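PDB 6FSG: flavodoxin, which binds flavin mononucleotide and probably serves as a low-potential electron donor to a number of redox enzymes. Local coordinates for residues A43-A56 with A74-F88. Residues are numbered along the deposited sequence; the frame is centred on the assembly and turned at random. Where two conformers were deposited one is given.
Sequences ASILEQYDGIILGA and AMDSIDLTGKKAAVF. With GLC (alpha-D-glucopyranose), chain D.
E47 OE2 is gripped by a backbone N-H and a water: the N-H of D79 meets it on its anti lone pair, the N to OE2 distance being 2.8 Å and the N-H...O angle 164°, and the water lies 2.8 Å from OE2. The extended glutamate side chain crosses I78 to get there. E47 acts twice, for its backbone O accepts from K83. In the lysine conformer described, NZ lies 3.0 Å from E47 O, above that carbonyl plane, and bonds weakly to Y49 O at 2.9 Å; a bend at chi2 (-66°) brings CD and CE alongside Y49 O. Inside these polar ties lies an apolar layer, in which L46 CB and I52 CD1 both meet L80 CD2, while I78 CD1 packs on L46 CD1.

The type II turn from L80 to K83 leads into strand 84-88, which runs parallel to 51-55, the middle strand of the five in the flavodoxin sheet. On the face carrying I53 and A86, covered by helix 129-144, the F88 ring lies across to the next strand: G55 CA sits 3.6 Å from its centroid, a CH-pi contact over the ring face, and I53 CG2 meets CE1 at the edge. With CG between backbone N and carbonyl carbon (chi1 65°), the ring can reach that strand. F88 also lies close to T14, an FMN-binding residue.

Regular backbone bonds thus join two strands of a beta-alpha-beta unit, while side chains bonding to main chain tie the 3-10 segment and loop before 51-55 to the loop before 84-88. The carboxylate satisfies D79 N-H; in the conformer described, the lysine charge would also offset the partial negative charge of two carbonyls.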
loop_
_atom_site.group_PDB
_atom_site.type_symbol
_atom_site.label_atom_id
_atom_site.label_comp_id
_atom_site.label_asym_id
_atom_site.label_seq_id
_atom_site.Cartn_x
_atom_site.Cartn_y
_atom_site.Cartn_z
ATOM N N ALA A 43 10.009 -0.448 9.868
ATOM C CA ALA A 43 10.234 -0.435 8.427
ATOM C C ALA A 43 11.237 -1.493 7.982
ATOM O O ALA A 43 11.172 -1.951 6.836
ATOM C CB ALA A 43 10.670 0.955 7.959
ATOM N N SER A 44 12.170 -1.893 8.857
ATOM C CA SER A 44 13.171 -2.880 8.465
ATOM C C SER A 44 12.546 -4.187 7.996
ATOM O O SER A 44 13.188 -4.937 7.253
ATOM C CB SER A 44 14.146 -3.169 9.612
ATOM O OG SER A 44 13.481 -3.644 10.767
ATOM N N ILE A 45 11.308 -4.487 8.403
ATOM C CA ILE A 45 10.720 -5.757 7.984
ATOM C C ILE A 45 10.524 -5.809 6.472
ATOM O O ILE A 45 10.517 -6.895 5.881
ATOM C CB ILE A 45 9.435 -6.143 8.753
ATOM C CG1 ILE A 45 8.234 -5.297 8.336
ATOM C CG2 ILE A 45 9.690 -6.080 10.246
ATOM C CD1 ILE A 45 6.956 -5.703 9.052
ATOM N N LEU A 46 10.380 -4.650 5.818
ATOM C CA LEU A 46 10.181 -4.647 4.373
ATOM C C LEU A 46 11.339 -5.297 3.629
ATOM O O LEU A 46 11.152 -5.769 2.501
ATOM C CB LEU A 46 10.001 -3.230 3.841
ATOM C CG LEU A 46 8.798 -2.454 4.365
ATOM C CD1 LEU A 46 8.686 -1.145 3.633
ATOM C CD2 LEU A 46 7.488 -3.230 4.254
ATOM N N GLU A 47 12.531 -5.323 4.228
ATOM C CA GLU A 47 13.674 -5.947 3.574
ATOM C C GLU A 47 13.546 -7.459 3.480
ATOM O O GLU A 47 14.301 -8.092 2.732
ATOM C CB GLU A 47 14.946 -5.599 4.347
ATOM C CG GLU A 47 15.316 -4.144 4.232
ATOM C CD GLU A 47 16.581 -3.785 4.979
ATOM O OE1 GLU A 47 16.890 -4.421 6.008
ATOM O OE2 GLU A 47 17.261 -2.843 4.534
ATOM N N GLN A 48 12.623 -8.053 4.221
ATOM C CA GLN A 48 12.557 -9.500 4.342
ATOM C C GLN A 48 11.476 -10.127 3.487
ATOM O O GLN A 48 11.231 -11.329 3.606
ATOM C CB GLN A 48 12.391 -9.863 5.809
ATOM C CG GLN A 48 13.709 -9.640 6.512
ATOM C CD GLN A 48 13.568 -9.366 7.972
ATOM O OE1 GLN A 48 13.310 -8.240 8.381
ATOM N NE2 GLN A 48 13.748 -10.391 8.778
ATOM N N TYR A 49 10.861 -9.353 2.595
ATOM C CA TYR A 49 9.757 -9.811 1.764
ATOM C C TYR A 49 10.060 -9.589 0.289
ATOM O O TYR A 49 10.802 -8.679 -0.080
ATOM C CB TYR A 49 8.483 -9.074 2.163
ATOM C CG TYR A 49 8.009 -9.525 3.512
ATOM C CD1 TYR A 49 7.184 -10.630 3.640
ATOM C CD2 TYR A 49 8.426 -8.881 4.660
ATOM C CE1 TYR A 49 6.764 -11.060 4.876
ATOM C CE2 TYR A 49 8.011 -9.300 5.900
ATOM C CZ TYR A 49 7.182 -10.395 6.008
ATOM O OH TYR A 49 6.757 -10.836 7.245
ATOM N N ASP A 50 9.470 -10.440 -0.558
ATOM C CA ASP A 50 9.701 -10.366 -1.994
ATOM C C ASP A 50 8.874 -9.273 -2.652
ATOM O O ASP A 50 9.259 -8.744 -3.699
ATOM C CB ASP A 50 9.306 -11.706 -2.625
ATOM C CG ASP A 50 10.102 -12.885 -2.066
ATOM O OD1 ASP A 50 11.295 -12.703 -1.760
ATOM O OD2 ASP A 50 9.548 -14.005 -1.944
ATOM N N GLY A 51 7.726 -8.970 -2.078
ATOM C CA GLY A 51 6.852 -7.946 -2.608
ATOM C C GLY A 51 6.231 -7.196 -1.453
ATOM O O GLY A 51 5.994 -7.753 -0.378
ATOM N N ILE A 52 5.973 -5.913 -1.692
ATOM C CA ILE A 52 5.537 -4.973 -0.669
ATOM C C ILE A 52 4.351 -4.189 -1.203
ATOM O O ILE A 52 4.440 -3.586 -2.276
ATOM C CB ILE A 52 6.667 -3.982 -0.325
ATOM C CG1 ILE A 52 7.887 -4.708 0.253
ATOM C CG2 ILE A 52 6.136 -2.919 0.604
ATOM C CD1 ILE A 52 9.153 -3.871 0.199
ATOM N N ILE A 53 3.263 -4.144 -0.444
ATOM C CA ILE A 53 2.118 -3.315 -0.802
ATOM C C ILE A 53 1.806 -2.404 0.377
ATOM O O ILE A 53 1.633 -2.879 1.502
ATOM C CB ILE A 53 0.885 -4.163 -1.177
ATOM C CG1 ILE A 53 1.202 -5.156 -2.298
ATOM C CG2 ILE A 53 -0.266 -3.257 -1.583
ATOM C CD1 ILE A 53 0.062 -6.120 -2.621
ATOM N N LEU A 54 1.739 -1.100 0.125
ATOM C CA LEU A 54 1.378 -0.136 1.157
ATOM C C LEU A 54 0.019 0.476 0.842
ATOM O O LEU A 54 -0.296 0.743 -0.318
ATOM C CB LEU A 54 2.426 0.977 1.286
ATOM C CG LEU A 54 3.871 0.503 1.484
ATOM C CD1 LEU A 54 4.828 1.695 1.588
ATOM C CD2 LEU A 54 4.025 -0.404 2.704
ATOM N N GLY A 55 -0.784 0.688 1.881
ATOM C CA GLY A 55 -2.075 1.324 1.722
ATOM C C GLY A 55 -2.231 2.473 2.697
ATOM O O GLY A 55 -1.940 2.315 3.888
ATOM N N ALA A 56 -2.707 3.629 2.232
ATOM C CA ALA A 56 -2.839 4.762 3.140
ATOM C C ALA A 56 -3.866 5.762 2.635
ATOM O O ALA A 56 -3.868 6.115 1.451
ATOM C CB ALA A 56 -1.504 5.500 3.352
ATOM N N ALA A 74 11.879 5.944 8.966
ATOM C CA ALA A 74 12.742 4.770 9.037
ATOM C C ALA A 74 12.993 4.150 7.668
ATOM O O ALA A 74 13.985 3.427 7.503
ATOM C CB ALA A 74 12.144 3.755 10.018
ATOM N N MET A 75 12.158 4.460 6.674
ATOM C CA MET A 75 12.381 3.926 5.338
ATOM C C MET A 75 13.648 4.488 4.704
ATOM O O MET A 75 14.176 3.877 3.771
ATOM C CB MET A 75 11.172 4.185 4.429
ATOM C CG MET A 75 9.913 3.376 4.759
ATOM S SD MET A 75 8.520 3.777 3.690
ATOM C CE MET A 75 8.948 2.896 2.189
ATOM N N ASP A 76 14.163 5.621 5.190
ATOM C CA ASP A 76 15.405 6.149 4.629
ATOM C C ASP A 76 16.623 5.275 4.921
ATOM O O ASP A 76 17.686 5.527 4.343
ATOM C CB ASP A 76 15.644 7.590 5.086
ATOM C CG ASP A 76 14.690 8.564 4.423
ATOM O OD1 ASP A 76 14.333 8.335 3.244
ATOM O OD2 ASP A 76 14.285 9.538 5.083
ATOM N N SER A 77 16.486 4.249 5.766
ATOM C CA SER A 77 17.607 3.402 6.157
ATOM C C SER A 77 17.505 1.972 5.629
ATOM O O SER A 77 18.352 1.139 5.972
ATOM C CB SER A 77 17.743 3.377 7.683
ATOM O OG SER A 77 17.948 4.685 8.189
ATOM N N ILE A 78 16.495 1.664 4.817
ATOM C CA ILE A 78 16.281 0.306 4.316
ATOM C C ILE A 78 16.632 0.200 2.835
ATOM O O ILE A 78 16.548 1.175 2.080
ATOM C CB ILE A 78 14.835 -0.194 4.600
ATOM C CG1 ILE A 78 13.818 0.558 3.742
ATOM C CG2 ILE A 78 14.524 -0.073 6.094
ATOM C CD1 ILE A 78 12.394 0.184 3.984
ATOM N N ASP A 79 16.979 -1.023 2.417
ATOM C CA ASP A 79 17.387 -1.343 1.048
ATOM C C ASP A 79 16.323 -2.250 0.438
ATOM O O ASP A 79 16.151 -3.395 0.869
ATOM C CB ASP A 79 18.761 -2.015 1.078
ATOM C CG ASP A 79 19.293 -2.366 -0.299
ATOM O OD1 ASP A 79 18.556 -2.262 -1.302
ATOM O OD2 ASP A 79 20.476 -2.760 -0.357
ATOM N N LEU A 80 15.591 -1.726 -0.550
ATOM C CA LEU A 80 14.522 -2.470 -1.203
ATOM C C LEU A 80 14.853 -2.840 -2.644
ATOM O O LEU A 80 13.945 -3.178 -3.409
ATOM C CB LEU A 80 13.205 -1.690 -1.153
ATOM C CG LEU A 80 12.746 -1.260 0.239
ATOM C CD1 LEU A 80 11.435 -0.508 0.160
ATOM C CD2 LEU A 80 12.614 -2.472 1.158
ATOM N N THR A 81 16.132 -2.783 -3.039
ATOM C CA THR A 81 16.484 -3.100 -4.419
ATOM C C THR A 81 16.072 -4.533 -4.738
ATOM O O THR A 81 16.314 -5.456 -3.956
ATOM C CB THR A 81 17.982 -2.918 -4.706
ATOM O OG1 THR A 81 18.776 -3.712 -3.811
ATOM C CG2 THR A 81 18.368 -1.439 -4.629
ATOM N N GLY A 82 15.444 -4.709 -5.890
ATOM C CA GLY A 82 14.947 -5.988 -6.327
ATOM C C GLY A 82 13.498 -6.286 -5.979
ATOM O O GLY A 82 12.880 -7.123 -6.643
ATOM N N LYS A 83 12.946 -5.638 -4.955
ATOM C CA LYS A 83 11.597 -5.957 -4.512
ATOM C C LYS A 83 10.575 -5.377 -5.487
ATOM O O LYS A 83 10.843 -4.388 -6.181
ATOM C CB LYS A 83 11.331 -5.384 -3.117
ATOM C CG LYS A 83 12.438 -5.597 -2.097
ATOM C CD LYS A 83 12.625 -7.048 -1.752
ATOM C CE LYS A 83 13.362 -7.178 -0.427
ATOM N NZ LYS A 83 13.709 -8.591 -0.167
ATOM N N LYS A 84 9.400 -6.014 -5.550
ATOM C CA LYS A 84 8.259 -5.513 -6.312
ATOM C C LYS A 84 7.309 -4.811 -5.345
ATOM O O LYS A 84 7.027 -5.342 -4.265
ATOM C CB LYS A 84 7.497 -6.649 -6.999
ATOM C CG LYS A 84 8.359 -7.721 -7.637
ATOM C CD LYS A 84 9.291 -7.178 -8.690
ATOM C CE LYS A 84 10.119 -8.308 -9.326
ATOM N NZ LYS A 84 11.259 -8.748 -8.457
ATOM N N ALA A 85 6.815 -3.630 -5.724
ATOM C CA ALA A 85 5.996 -2.839 -4.811
ATOM C C ALA A 85 4.833 -2.145 -5.513
ATOM O O ALA A 85 4.854 -1.894 -6.718
ATOM C CB ALA A 85 6.856 -1.815 -4.047
ATOM N N ALA A 86 3.824 -1.794 -4.717
ATOM C CA ALA A 86 2.665 -1.057 -5.205
ATOM C C ALA A 86 1.975 -0.398 -4.016
ATOM O O ALA A 86 2.178 -0.796 -2.866
ATOM C CB ALA A 86 1.695 -1.994 -5.931
ATOM N N VAL A 87 1.129 0.598 -4.309
ATOM C CA VAL A 87 0.470 1.404 -3.280
ATOM C C VAL A 87 -0.975 1.693 -3.671
ATOM O O VAL A 87 -1.279 1.937 -4.843
ATOM C CB VAL A 87 1.240 2.725 -3.072
ATOM C CG1 VAL A 87 0.659 3.562 -1.954
ATOM C CG2 VAL A 87 2.707 2.460 -2.770
ATOM N N PHE A 88 -1.856 1.716 -2.662
ATOM C CA PHE A 88 -3.273 2.019 -2.832
ATOM C C PHE A 88 -3.748 2.899 -1.675
ATOM O O PHE A 88 -3.072 3.029 -0.649
ATOM C CB PHE A 88 -4.144 0.745 -2.879
ATOM C CG PHE A 88 -4.155 -0.035 -1.587
ATOM C CD1 PHE A 88 -3.185 -0.991 -1.326
ATOM C CD2 PHE A 88 -5.149 0.170 -0.645
ATOM C CE1 PHE A 88 -3.194 -1.702 -0.137
ATOM C CE2 PHE A 88 -5.159 -0.545 0.541
ATOM C CZ PHE A 88 -4.183 -1.469 0.796
HETATM C C1 GLC D . 21.234 4.092 0.274
HETATM C C2 GLC D . 20.679 5.403 -0.262
HETATM C C3 GLC D . 21.341 6.563 0.462
HETATM C C4 GLC D . 21.170 6.405 1.966
HETATM C C5 GLC D . 21.566 5.012 2.451
HETATM C C6 GLC D . 21.133 4.827 3.900
HETATM O O1 GLC D . 22.652 4.043 0.090
HETATM O O2 GLC D . 20.909 5.507 -1.671
HETATM O O3 GLC D . 20.731 7.787 0.046
HETATM O O4 GLC D . 21.986 7.381 2.624
HETATM O O5 GLC D . 20.932 4.004 1.666
HETATM O O6 GLC D . 21.081 3.433 4.224
HETATM O O HOH W 1 19.709 -1.583 4.784
HETATM O O HOH W 2 10.196 -9.827 -6.301
#